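Local coordinates for GTPase subunit of restriction endonuclease (Thermococcus gammatolerans, PDB 6P0F), which probably recognises modified DNA through a YTH-like N-terminal domain, as the GTP-hydrolysing subunit of an McrBC-type restriction endonuclease, at residues N3-I8 / G68-F73; E21-K26 / Y51-S56; E58-K63 / P153-V158; G95-T100 / F123-K128. All coordinates share one frame; numbering follows the deposited sequence.

Interaction 1 of 4, residues N3-I8 / G68-F73; sequences NQLFII and GDMVLF
Leu5 and Leu72 meet through their methyl ends, Leu5 CD1 lying 4.0 Å from Leu72 CD1, and the same methyl sits 3.9 Å from CB of Met70, a selenomethionine in this crystal. With chi1 at 172°, CG of Leu5 is trans to N, and the CD1 branch reaches the neighbouring strand. Helix 160-174 covers Leu5 and Met70 on this face. Through the sheet, on the face of Phe6 and Ile8, packing is equally close: Ile8 CD1 is 3.9 Å from Val71 CG1, and Ile8 CB is 3.9 Å from Phe73 CD1, with the Ile8 and Phe73 side chains running alongside each other. Val71 CG1 lies over the centre of one face of the Phe73 ring. Between the two layers the backbones form an in-register ladder, in which Leu72 N donates to Phe6 O at 2.8 Å and Phe6 and Ile8 return bonds to Met70 O and Leu72 O. This is the one parallel pairing in the curved, otherwise antiparallel sheet of the YTH-like domain. The partly exposed end, at Asn3, Gln4 and Gly68, is held by polar atoms instead. Buried Asp69 receives Gln4 N on OD1 (2.9 Å), from above the carboxylate plane, and Gln4 NE2 on OD2 (2.9 Å), from the syn side and 34° out of plane. Gln4 NE2 also bonds Lys64 O, and Asp66 N adds a further bond to OD2, which the edge of the Phe6 ring meets at CE2. Asn3 merely lays CB beside Gly68 O and Asp69 OD1, its ND2 being turned to Tyr167 OH.

Interaction 2 of 4, residues E21-K26 / Y51-S56; sequences EETILK and YFWGRS
Thr23 places OG1 between its backbone N and carbonyl carbon (chi1 59°), and Phe52 does the same with CG (chi1 63°); the first torsion aims the hydroxyl at the strand, and the second folds the aromatic ring back toward the helix. Thr23 OG1 donates to Phe52 O at 2.7 Å, while Thr23 CB stands over the ring face, 4.1 Å from the Phe52 centroid, and Thr23 CG2 touches Phe52 CZ at 3.6 Å. A second bond runs the other way, from Phe52 N to Thr23 O (3.0 Å), the donor lying 41° out of the carbonyl plane. One helix residue thus satisfies both the N-H and the C=O of Phe52, and its hydroxyl is also hydrogen-bonded to Trp115 NE1. With an alanine in place of Thr23, Phe52 O and Trp115 NE1 would probably both lose a hydrogen-bonding mate, and the ring would lose the methyl against CZ. Beside this pair, Ile24 CD1 packs on Trp53 CB at 4.0 Å. Tyr51 CD1 comes within 3.3 Å of Ile24 O, a buried carbonyl with no hydrogen-bonding partner in the model, where a wider pi-type turn joins Lys26 N to Glu21 O (2.9 Å). Farther out, a water lying in the plane of the tyrosine ring links Tyr51 OH to Lys26 O. The last turn of helix 15-26 therefore lies against strand 49-55, which pairs antiparallel with strand 123-127; the Phe52 ring meets Trp115 and Phe126, whereas Trp53 packs against Ile8 and Ile10 of strand 5-11.

Interaction 3 of 4, residues E58-K63 / P153-V158; sequences ETIYEK and PIAGYV
Lys63 sets CG over one face of the Tyr157 ring, 3.9 Å from the ring centroid and 7° off the normal, a CH-pi contact. The bend at the second torsion (chi2 -69°) carries CE out above the ring's rim, 4.1 Å from Tyr157 CZ. Tyr61 is used differently, although its plane is about 20° from that of Tyr157: its ring edge, at CE1, points to Ala155 O (3.6 Å), and it meets the other tyrosine through Tyr61 CB and Tyr157 CB, 3.9 Å apart. Ile60 sends CG2 against the backbone, 3.6 Å from Gly156 C and 3.8 Å from Ala155 CB. No hydrogen bond joins the two segments; a type I' turn from Ile60 to Lys63, closed by Lys63 N to Ile60 O at 2.7 Å, presents these side chains as a compact hairpin. A serine at Tyr157 would probably leave the methylenes of Lys63 without a ring to lie on and set that chain free to turn. A MES molecule, probably from crystallisation, lies about 5 Å from the Tyr61 side chain. The hairpin packs beside strand 155-158, which borders strand 5-11 in the main sheet, with Ile60 on Phe6 and Arg55 of strand 49-55 touching Ile60 and Ala155.

Interaction 4 of 4, residues G95-T100 / F123-K128; sequences GIICET and FLMFFK
Cys98 and Glu99 both face Phe126, a classic beta bulge at the point where strand 91-102 turns a corner. Cys98 N donates to Phe126 O at 2.8 Å, and Phe126 N returns an almost straight bond (178°) to Glu99 O at 2.8 Å, so two residues of one strand share a single partner on the other. Before the corner the contact is hydrophobic. The Phe127 ring brings its edge to Gly95, with CE2 3.8 Å from Gly95 C, where any CB on the glycine would collide with Phe127 CD2. Ile97 bridges two neighbours, CG1 lying 3.9 Å from Phe127 CE2 and CD1 4.0 Å from CB of Met125 (selenomethionine). Past the corner, Thr100 CA sits 3.3 Å from Leu124 O, and Glu99 OE1 curls back to accept Thr100 N through its anti lone pair. At the other end a water bridges the strands, donating to Ile96 O and accepting from Lys128 N. Cys98 SG is joined to Cys45 SG in a disulfide. The bulge is therefore covalently tied to helix 39-45, a cross-link consistent with the heat-loving source of the protein.

Overall arrangement
All four contacts reach one curled mixed sheet. Interaction 1 joins strands 5-11 and 70-76; strand 155-158 of interaction 3 extends the sheet beyond strand 5-11, with the two centres about 9 Å apart, and strand 91-102 of interaction 4 flanks strand 70-76, its centre about 10 Å from that of interaction 1. Strand 123-127 then leads from interaction 4 to strand 49-55 of interaction 2, again about 10 Å between centres. Interactions 2 and 3 lie farthest apart, about 17 Å between centres, yet the two still touch through a side chain of strand 49-55. Along the chain, interaction 2 falls between the segments of interaction 1, and interaction 4 between those of interaction 3. Early and late segments thus interleave into a single compact domain.

Interaction 1 of 4, residues N3-I8 / G68-F73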
# COMPACT_ATOMS: atom_id res chain seq x y z
N ASN A 3 1.09 -13.84 -9.10
CA ASN A 3 0.60 -12.73 -8.29
C ASN A 3 0.85 -11.43 -9.04
O ASN A 3 1.40 -11.40 -10.15
CB ASN A 3 1.27 -12.72 -6.92
CG ASN A 3 2.73 -13.09 -6.99
OD1 ASN A 3 3.50 -12.47 -7.73
ND2 ASN A 3 3.13 -14.12 -6.24
N GLN A 4 0.38 -10.34 -8.44
CA GLN A 4 0.38 -9.04 -9.07
C GLN A 4 1.22 -8.07 -8.25
O GLN A 4 1.43 -8.25 -7.06
CB GLN A 4 -1.05 -8.53 -9.23
CG GLN A 4 -1.90 -9.46 -10.09
CD GLN A 4 -3.36 -9.12 -10.10
OE1 GLN A 4 -3.97 -9.01 -11.16
NE2 GLN A 4 -3.94 -8.94 -8.91
N LEU A 5 1.72 -7.05 -8.94
CA LEU A 5 2.48 -5.97 -8.32
C LEU A 5 1.77 -4.66 -8.61
O LEU A 5 1.47 -4.36 -9.77
CB LEU A 5 3.92 -5.93 -8.84
CG LEU A 5 4.80 -4.74 -8.44
CD1 LEU A 5 4.92 -4.74 -6.89
CD2 LEU A 5 6.16 -4.80 -9.13
N PHE A 6 1.46 -3.91 -7.56
CA PHE A 6 0.80 -2.62 -7.66
C PHE A 6 1.70 -1.53 -7.10
O PHE A 6 2.56 -1.79 -6.25
CB PHE A 6 -0.52 -2.61 -6.90
CG PHE A 6 -1.49 -3.62 -7.40
CD1 PHE A 6 -2.27 -3.36 -8.50
CD2 PHE A 6 -1.59 -4.86 -6.78
CE1 PHE A 6 -3.17 -4.30 -8.99
CE2 PHE A 6 -2.51 -5.80 -7.26
CZ PHE A 6 -3.27 -5.51 -8.39
N ILE A 7 1.53 -0.30 -7.62
CA ILE A 7 2.18 0.89 -7.09
C ILE A 7 1.10 1.82 -6.54
O ILE A 7 0.12 2.14 -7.24
CB ILE A 7 3.00 1.63 -8.15
CG1 ILE A 7 4.17 0.78 -8.61
CG2 ILE A 7 3.49 2.98 -7.61
CD1 ILE A 7 4.74 1.27 -9.94
N ILE A 8 1.26 2.24 -5.30
CA ILE A 8 0.34 3.20 -4.69
C ILE A 8 1.14 4.42 -4.29
O ILE A 8 2.10 4.33 -3.53
CB ILE A 8 -0.42 2.60 -3.52
CG1 ILE A 8 -1.33 1.49 -4.03
CG2 ILE A 8 -1.23 3.68 -2.78
CD1 ILE A 8 -2.00 0.70 -2.88
N GLY A 68 -1.40 -12.10 -1.21
CA GLY A 68 -0.21 -12.55 -1.90
C GLY A 68 0.35 -11.56 -2.90
O GLY A 68 1.52 -11.70 -3.29
N ASP A 69 -0.45 -10.59 -3.32
CA ASP A 69 0.01 -9.53 -4.20
C ASP A 69 0.97 -8.61 -3.45
O ASP A 69 0.94 -8.50 -2.21
CB ASP A 69 -1.18 -8.76 -4.75
CG ASP A 69 -1.99 -9.55 -5.78
OD1 ASP A 69 -1.49 -10.65 -6.20
OD2 ASP A 69 -3.07 -9.06 -6.17
N MSE A 70 1.80 -7.92 -4.20
CA MSE A 70 2.84 -7.06 -3.66
C MSE A 70 2.49 -5.61 -3.98
O MSE A 70 1.94 -5.30 -5.04
CB MSE A 70 4.18 -7.45 -4.25
CG MSE A 70 4.64 -8.72 -3.66
SE MSE A 70 6.09 -9.41 -4.71
CE MSE A 70 7.04 -7.79 -5.05
N VAL A 71 2.83 -4.72 -3.05
CA VAL A 71 2.54 -3.29 -3.19
C VAL A 71 3.83 -2.51 -2.97
O VAL A 71 4.49 -2.66 -1.93
CB VAL A 71 1.46 -2.82 -2.20
CG1 VAL A 71 1.28 -1.31 -2.36
CG2 VAL A 71 0.13 -3.54 -2.43
N LEU A 72 4.18 -1.66 -3.94
CA LEU A 72 5.21 -0.65 -3.77
C LEU A 72 4.49 0.64 -3.42
O LEU A 72 3.71 1.16 -4.22
CB LEU A 72 6.02 -0.45 -5.05
CG LEU A 72 6.99 -1.60 -5.35
CD1 LEU A 72 7.34 -1.52 -6.83
CD2 LEU A 72 8.22 -1.58 -4.48
N PHE A 73 4.68 1.12 -2.20
CA PHE A 73 4.18 2.44 -1.80
C PHE A 73 5.26 3.45 -2.17
O PHE A 73 6.36 3.43 -1.60
CB PHE A 73 3.88 2.50 -0.31
CG PHE A 73 2.69 1.72 0.12
CD1 PHE A 73 1.41 2.20 -0.05
CD2 PHE A 73 2.87 0.50 0.74
CE1 PHE A 73 0.32 1.47 0.40
CE2 PHE A 73 1.77 -0.24 1.19
CZ PHE A 73 0.51 0.24 1.02

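Interaction 2 of 4, residues E21-K26 / Y51-S56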
# COMPACT_ATOMS: atom_id res chain seq x y z
N GLU A 21 1.01 7.15 7.50
CA GLU A 21 1.85 7.11 8.69
C GLU A 21 1.15 6.38 9.82
O GLU A 21 1.77 5.59 10.54
CB GLU A 21 2.21 8.55 9.09
CG GLU A 21 3.12 8.64 10.30
CD GLU A 21 3.50 10.10 10.59
OE1 GLU A 21 2.57 10.92 10.73
OE2 GLU A 21 4.71 10.41 10.64
N GLU A 22 -0.16 6.59 9.97
CA GLU A 22 -0.88 6.00 11.08
C GLU A 22 -0.93 4.48 10.98
O GLU A 22 -0.66 3.78 11.96
CB GLU A 22 -2.28 6.58 11.17
CG GLU A 22 -3.06 6.00 12.32
CD GLU A 22 -2.64 6.61 13.68
OE1 GLU A 22 -2.68 5.88 14.69
OE2 GLU A 22 -2.32 7.83 13.71
N THR A 23 -1.33 3.94 9.83
CA THR A 23 -1.63 2.53 9.78
C THR A 23 -0.65 1.67 9.00
O THR A 23 -0.74 0.46 9.11
CB THR A 23 -3.03 2.27 9.21
OG1 THR A 23 -3.15 2.81 7.90
CG2 THR A 23 -4.10 2.92 10.12
N ILE A 24 0.27 2.26 8.23
CA ILE A 24 1.33 1.50 7.56
C ILE A 24 2.68 1.72 8.22
O ILE A 24 3.45 0.77 8.39
CB ILE A 24 1.39 1.82 6.05
CG1 ILE A 24 0.13 1.32 5.36
CG2 ILE A 24 2.63 1.22 5.42
CD1 ILE A 24 0.02 -0.20 5.33
N LEU A 25 3.03 2.95 8.56
CA LEU A 25 4.35 3.16 9.14
C LEU A 25 4.36 2.86 10.63
O LEU A 25 5.23 2.14 11.11
CB LEU A 25 4.84 4.58 8.85
CG LEU A 25 4.96 5.02 7.38
CD1 LEU A 25 5.54 6.40 7.27
CD2 LEU A 25 5.83 4.00 6.65
N LYS A 26 3.37 3.34 11.37
CA LYS A 26 3.25 3.05 12.79
C LYS A 26 2.51 1.75 13.02
O LYS A 26 3.03 0.84 13.67
CB LYS A 26 2.54 4.21 13.48
CG LYS A 26 2.44 4.06 14.94
CD LYS A 26 1.80 5.29 15.63
CE LYS A 26 0.41 5.67 15.07
NZ LYS A 26 -0.65 4.60 15.24
N TYR A 51 -1.01 -3.76 10.46
CA TYR A 51 -0.67 -2.81 9.41
C TYR A 51 -1.67 -2.95 8.29
O TYR A 51 -1.91 -4.06 7.81
CB TYR A 51 0.73 -3.06 8.86
CG TYR A 51 1.81 -2.93 9.90
CD1 TYR A 51 2.31 -1.68 10.24
CD2 TYR A 51 2.30 -4.03 10.56
CE1 TYR A 51 3.25 -1.53 11.22
CE2 TYR A 51 3.28 -3.90 11.55
CZ TYR A 51 3.75 -2.63 11.85
OH TYR A 51 4.72 -2.44 12.82
N PHE A 52 -2.24 -1.85 7.82
CA PHE A 52 -3.24 -1.97 6.77
C PHE A 52 -3.40 -0.64 6.04
O PHE A 52 -3.08 0.42 6.57
CB PHE A 52 -4.58 -2.47 7.34
CG PHE A 52 -5.25 -1.54 8.35
CD1 PHE A 52 -4.85 -1.52 9.67
CD2 PHE A 52 -6.29 -0.70 7.97
CE1 PHE A 52 -5.47 -0.66 10.58
CE2 PHE A 52 -6.89 0.13 8.88
CZ PHE A 52 -6.47 0.16 10.17
N TRP A 53 -3.90 -0.75 4.82
CA TRP A 53 -4.17 0.39 3.95
C TRP A 53 -5.56 0.18 3.36
O TRP A 53 -6.11 -0.91 3.41
CB TRP A 53 -3.10 0.50 2.87
CG TRP A 53 -3.25 1.75 2.04
CD1 TRP A 53 -3.48 1.83 0.70
CD2 TRP A 53 -3.21 3.10 2.53
NE1 TRP A 53 -3.60 3.16 0.32
CE2 TRP A 53 -3.41 3.95 1.42
CE3 TRP A 53 -3.02 3.66 3.79
CZ2 TRP A 53 -3.45 5.35 1.55
CZ3 TRP A 53 -3.03 5.05 3.90
CH2 TRP A 53 -3.22 5.87 2.78
N GLY A 54 -6.18 1.27 2.91
CA GLY A 54 -7.54 1.17 2.42
C GLY A 54 -7.70 2.03 1.18
O GLY A 54 -7.02 3.04 1.00
N ARG A 55 -8.63 1.60 0.32
CA ARG A 55 -8.90 2.30 -0.93
C ARG A 55 -10.40 2.36 -1.15
O ARG A 55 -11.16 1.62 -0.53
CB ARG A 55 -8.25 1.61 -2.13
CG ARG A 55 -6.74 1.57 -2.08
CD ARG A 55 -6.16 0.95 -3.35
NE ARG A 55 -6.50 1.77 -4.50
CZ ARG A 55 -7.32 1.38 -5.46
NH1 ARG A 55 -7.89 0.17 -5.40
NH2 ARG A 55 -7.57 2.18 -6.47
N SER A 56 -10.81 3.24 -2.09
CA SER A 56 -12.21 3.40 -2.48
C SER A 56 -12.75 2.26 -3.33
O SER A 56 -13.97 2.07 -3.36
CB SER A 56 -12.42 4.69 -3.28
OG SER A 56 -11.75 5.79 -2.70
O HOH W 1 5.57 -0.02 13.61

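Interaction 3 of 4, residues E58-K63 / P153-V158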
# COMPACT_ATOMS: atom_id res chain seq x y z
N GLU A 58 -12.09 -1.98 -5.05
CA GLU A 58 -11.44 -3.28 -4.96
C GLU A 58 -10.36 -3.47 -6.01
O GLU A 58 -9.51 -4.37 -5.85
CB GLU A 58 -12.49 -4.37 -5.13
CG GLU A 58 -12.07 -5.75 -4.67
CD GLU A 58 -13.25 -6.71 -4.63
OE1 GLU A 58 -13.44 -7.38 -3.58
OE2 GLU A 58 -13.99 -6.76 -5.63
N THR A 59 -10.39 -2.67 -7.08
CA THR A 59 -9.52 -2.90 -8.23
C THR A 59 -8.56 -1.74 -8.45
O THR A 59 -8.83 -0.60 -8.08
CB THR A 59 -10.33 -3.08 -9.52
OG1 THR A 59 -11.06 -1.87 -9.78
CG2 THR A 59 -11.31 -4.24 -9.38
N ILE A 60 -7.42 -2.06 -9.07
CA ILE A 60 -6.50 -1.07 -9.64
C ILE A 60 -6.31 -1.41 -11.12
O ILE A 60 -5.98 -2.55 -11.44
CB ILE A 60 -5.14 -1.03 -8.91
CG1 ILE A 60 -5.33 -0.56 -7.47
CG2 ILE A 60 -4.17 -0.14 -9.72
CD1 ILE A 60 -4.10 -0.77 -6.62
N TYR A 61 -6.52 -0.44 -11.98
CA TYR A 61 -6.41 -0.69 -13.41
C TYR A 61 -7.20 -1.93 -13.77
O TYR A 61 -6.80 -2.71 -14.62
CB TYR A 61 -4.97 -0.71 -13.90
CG TYR A 61 -4.56 0.65 -14.39
CD1 TYR A 61 -4.43 1.71 -13.50
CD2 TYR A 61 -4.34 0.89 -15.73
CE1 TYR A 61 -4.07 2.96 -13.93
CE2 TYR A 61 -3.98 2.15 -16.18
CZ TYR A 61 -3.84 3.18 -15.27
OH TYR A 61 -3.48 4.43 -15.70
N GLU A 62 -8.29 -2.11 -13.04
CA GLU A 62 -9.27 -3.17 -13.29
C GLU A 62 -8.78 -4.54 -12.83
O GLU A 62 -9.42 -5.55 -13.14
CB GLU A 62 -9.69 -3.34 -14.76
CG GLU A 62 -11.12 -3.48 -14.82
CD GLU A 62 -11.78 -2.15 -14.38
OE1 GLU A 62 -11.24 -1.10 -14.80
OE2 GLU A 62 -12.73 -2.21 -13.55
N LYS A 63 -7.65 -4.61 -12.13
CA LYS A 63 -7.15 -5.85 -11.58
C LYS A 63 -7.60 -5.90 -10.12
O LYS A 63 -7.50 -4.90 -9.42
CB LYS A 63 -5.63 -5.92 -11.73
CG LYS A 63 -5.20 -5.86 -13.21
CD LYS A 63 -5.62 -7.14 -13.92
CE LYS A 63 -5.00 -7.28 -15.30
NZ LYS A 63 -5.25 -8.64 -15.86
N PRO A 153 2.07 7.28 -9.84
CA PRO A 153 0.63 7.08 -10.02
C PRO A 153 -0.10 7.10 -8.69
O PRO A 153 0.44 6.71 -7.65
CB PRO A 153 0.53 5.70 -10.68
CG PRO A 153 1.71 4.95 -10.13
CD PRO A 153 2.82 6.00 -9.96
N ILE A 154 -1.36 7.54 -8.73
CA ILE A 154 -2.19 7.34 -7.54
C ILE A 154 -2.36 5.86 -7.25
O ILE A 154 -2.22 5.41 -6.10
CB ILE A 154 -3.54 8.06 -7.71
CG1 ILE A 154 -3.32 9.57 -7.55
CG2 ILE A 154 -4.51 7.58 -6.66
CD1 ILE A 154 -4.53 10.38 -7.88
N ALA A 155 -2.62 5.06 -8.29
CA ALA A 155 -2.70 3.61 -8.19
C ALA A 155 -2.34 3.03 -9.55
O ALA A 155 -3.02 3.33 -10.54
CB ALA A 155 -4.09 3.15 -7.76
N GLY A 156 -1.30 2.22 -9.59
CA GLY A 156 -0.84 1.62 -10.83
C GLY A 156 -0.70 0.12 -10.73
O GLY A 156 -0.47 -0.44 -9.65
N TYR A 157 -0.84 -0.54 -11.88
CA TYR A 157 -0.64 -1.97 -12.02
C TYR A 157 0.62 -2.19 -12.84
O TYR A 157 0.76 -1.59 -13.92
CB TYR A 157 -1.84 -2.64 -12.69
CG TYR A 157 -1.60 -4.07 -13.12
CD1 TYR A 157 -1.49 -5.09 -12.19
CD2 TYR A 157 -1.49 -4.40 -14.46
CE1 TYR A 157 -1.27 -6.40 -12.57
CE2 TYR A 157 -1.28 -5.72 -14.86
CZ TYR A 157 -1.17 -6.71 -13.91
OH TYR A 157 -0.95 -8.02 -14.27
N VAL A 158 1.54 -3.00 -12.34
CA VAL A 158 2.80 -3.25 -13.04
C VAL A 158 2.60 -4.49 -13.92
O VAL A 158 2.43 -5.60 -13.41
CB VAL A 158 3.98 -3.40 -12.09
CG1 VAL A 158 5.28 -3.59 -12.86
CG2 VAL A 158 4.09 -2.15 -11.21

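Interaction 4 of 4, residues G95-T100 / F123-K128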
# COMPACT_ATOMS: atom_id res chain seq x y z
N GLY A 95 5.47 -3.99 0.46
CA GLY A 95 4.71 -4.91 1.27
C GLY A 95 4.14 -6.06 0.48
O GLY A 95 4.03 -5.98 -0.75
N ILE A 96 3.79 -7.15 1.17
CA ILE A 96 3.05 -8.26 0.57
C ILE A 96 1.76 -8.44 1.36
O ILE A 96 1.77 -8.39 2.60
CB ILE A 96 3.90 -9.54 0.51
CG1 ILE A 96 3.12 -10.61 -0.25
CG2 ILE A 96 4.35 -9.98 1.85
CD1 ILE A 96 4.00 -11.76 -0.78
N ILE A 97 0.64 -8.58 0.65
CA ILE A 97 -0.68 -8.55 1.27
C ILE A 97 -0.98 -9.89 1.93
O ILE A 97 -0.90 -10.96 1.29
CB ILE A 97 -1.77 -8.18 0.25
CG1 ILE A 97 -1.52 -6.77 -0.33
CG2 ILE A 97 -3.14 -8.25 0.92
CD1 ILE A 97 -2.52 -6.33 -1.38
N CYS A 98 -1.29 -9.84 3.21
CA CYS A 98 -1.69 -11.04 3.96
C CYS A 98 -3.16 -11.38 3.75
O CYS A 98 -3.53 -12.55 3.65
CB CYS A 98 -1.40 -10.79 5.43
SG CYS A 98 -1.77 -12.16 6.54
N GLU A 99 -4.02 -10.36 3.72
CA GLU A 99 -5.45 -10.54 3.60
C GLU A 99 -6.06 -9.27 3.04
O GLU A 99 -5.52 -8.18 3.21
CB GLU A 99 -6.13 -10.83 4.94
CG GLU A 99 -6.50 -12.27 5.19
CD GLU A 99 -7.54 -12.80 4.21
OE1 GLU A 99 -7.86 -12.12 3.22
OE2 GLU A 99 -8.00 -13.92 4.41
N THR A 100 -7.21 -9.42 2.41
CA THR A 100 -8.01 -8.28 1.99
C THR A 100 -9.38 -8.42 2.64
O THR A 100 -9.88 -9.52 2.84
CB THR A 100 -8.16 -8.17 0.47
OG1 THR A 100 -8.86 -9.32 -0.02
CG2 THR A 100 -6.82 -8.05 -0.21
N PHE A 123 -12.08 -0.59 1.13
CA PHE A 123 -11.42 -1.80 0.63
C PHE A 123 -10.04 -1.88 1.29
O PHE A 123 -9.10 -1.17 0.90
CB PHE A 123 -11.36 -1.77 -0.89
CG PHE A 123 -12.72 -1.93 -1.52
CD1 PHE A 123 -13.28 -3.19 -1.70
CD2 PHE A 123 -13.46 -0.82 -1.90
CE1 PHE A 123 -14.55 -3.34 -2.26
CE2 PHE A 123 -14.73 -0.97 -2.45
CZ PHE A 123 -15.27 -2.23 -2.63
N LEU A 124 -9.93 -2.77 2.28
CA LEU A 124 -8.73 -2.84 3.10
C LEU A 124 -7.79 -3.93 2.63
O LEU A 124 -8.21 -5.02 2.21
CB LEU A 124 -9.10 -3.13 4.57
CG LEU A 124 -10.17 -2.27 5.25
CD1 LEU A 124 -10.29 -2.69 6.71
CD2 LEU A 124 -9.80 -0.80 5.14
N MSE A 125 -6.50 -3.66 2.79
CA MSE A 125 -5.46 -4.67 2.56
C MSE A 125 -4.61 -4.72 3.83
O MSE A 125 -4.15 -3.67 4.30
CB MSE A 125 -4.60 -4.34 1.34
CG MSE A 125 -3.82 -3.04 1.50
SE MSE A 125 -3.13 -2.45 -0.26
CE MSE A 125 -4.81 -2.39 -1.06
N PHE A 126 -4.39 -5.91 4.37
CA PHE A 126 -3.58 -6.10 5.57
C PHE A 126 -2.19 -6.62 5.19
O PHE A 126 -2.06 -7.41 4.27
CB PHE A 126 -4.27 -7.07 6.54
CG PHE A 126 -5.39 -6.44 7.32
CD1 PHE A 126 -6.63 -6.27 6.75
CD2 PHE A 126 -5.18 -5.97 8.62
CE1 PHE A 126 -7.67 -5.64 7.44
CE2 PHE A 126 -6.20 -5.35 9.30
CZ PHE A 126 -7.45 -5.18 8.69
N PHE A 127 -1.18 -6.16 5.93
CA PHE A 127 0.21 -6.61 5.79
C PHE A 127 0.69 -7.20 7.11
O PHE A 127 0.63 -6.54 8.15
CB PHE A 127 1.12 -5.44 5.41
CG PHE A 127 0.75 -4.76 4.14
CD1 PHE A 127 -0.17 -3.72 4.14
CD2 PHE A 127 1.30 -5.16 2.94
CE1 PHE A 127 -0.53 -3.09 2.98
CE2 PHE A 127 0.94 -4.54 1.76
CZ PHE A 127 0.03 -3.49 1.78
N LYS A 128 1.22 -8.43 7.07
CA LYS A 128 1.62 -9.06 8.33
C LYS A 128 2.85 -8.39 8.93
O LYS A 128 2.90 -8.13 10.14
CB LYS A 128 1.88 -10.55 8.15
CG LYS A 128 2.23 -11.23 9.47
CD LYS A 128 1.46 -12.50 9.65
CE LYS A 128 1.75 -13.46 8.54
NZ LYS A 128 1.49 -14.89 8.98
O HOH W 2 2.00 -9.83 4.86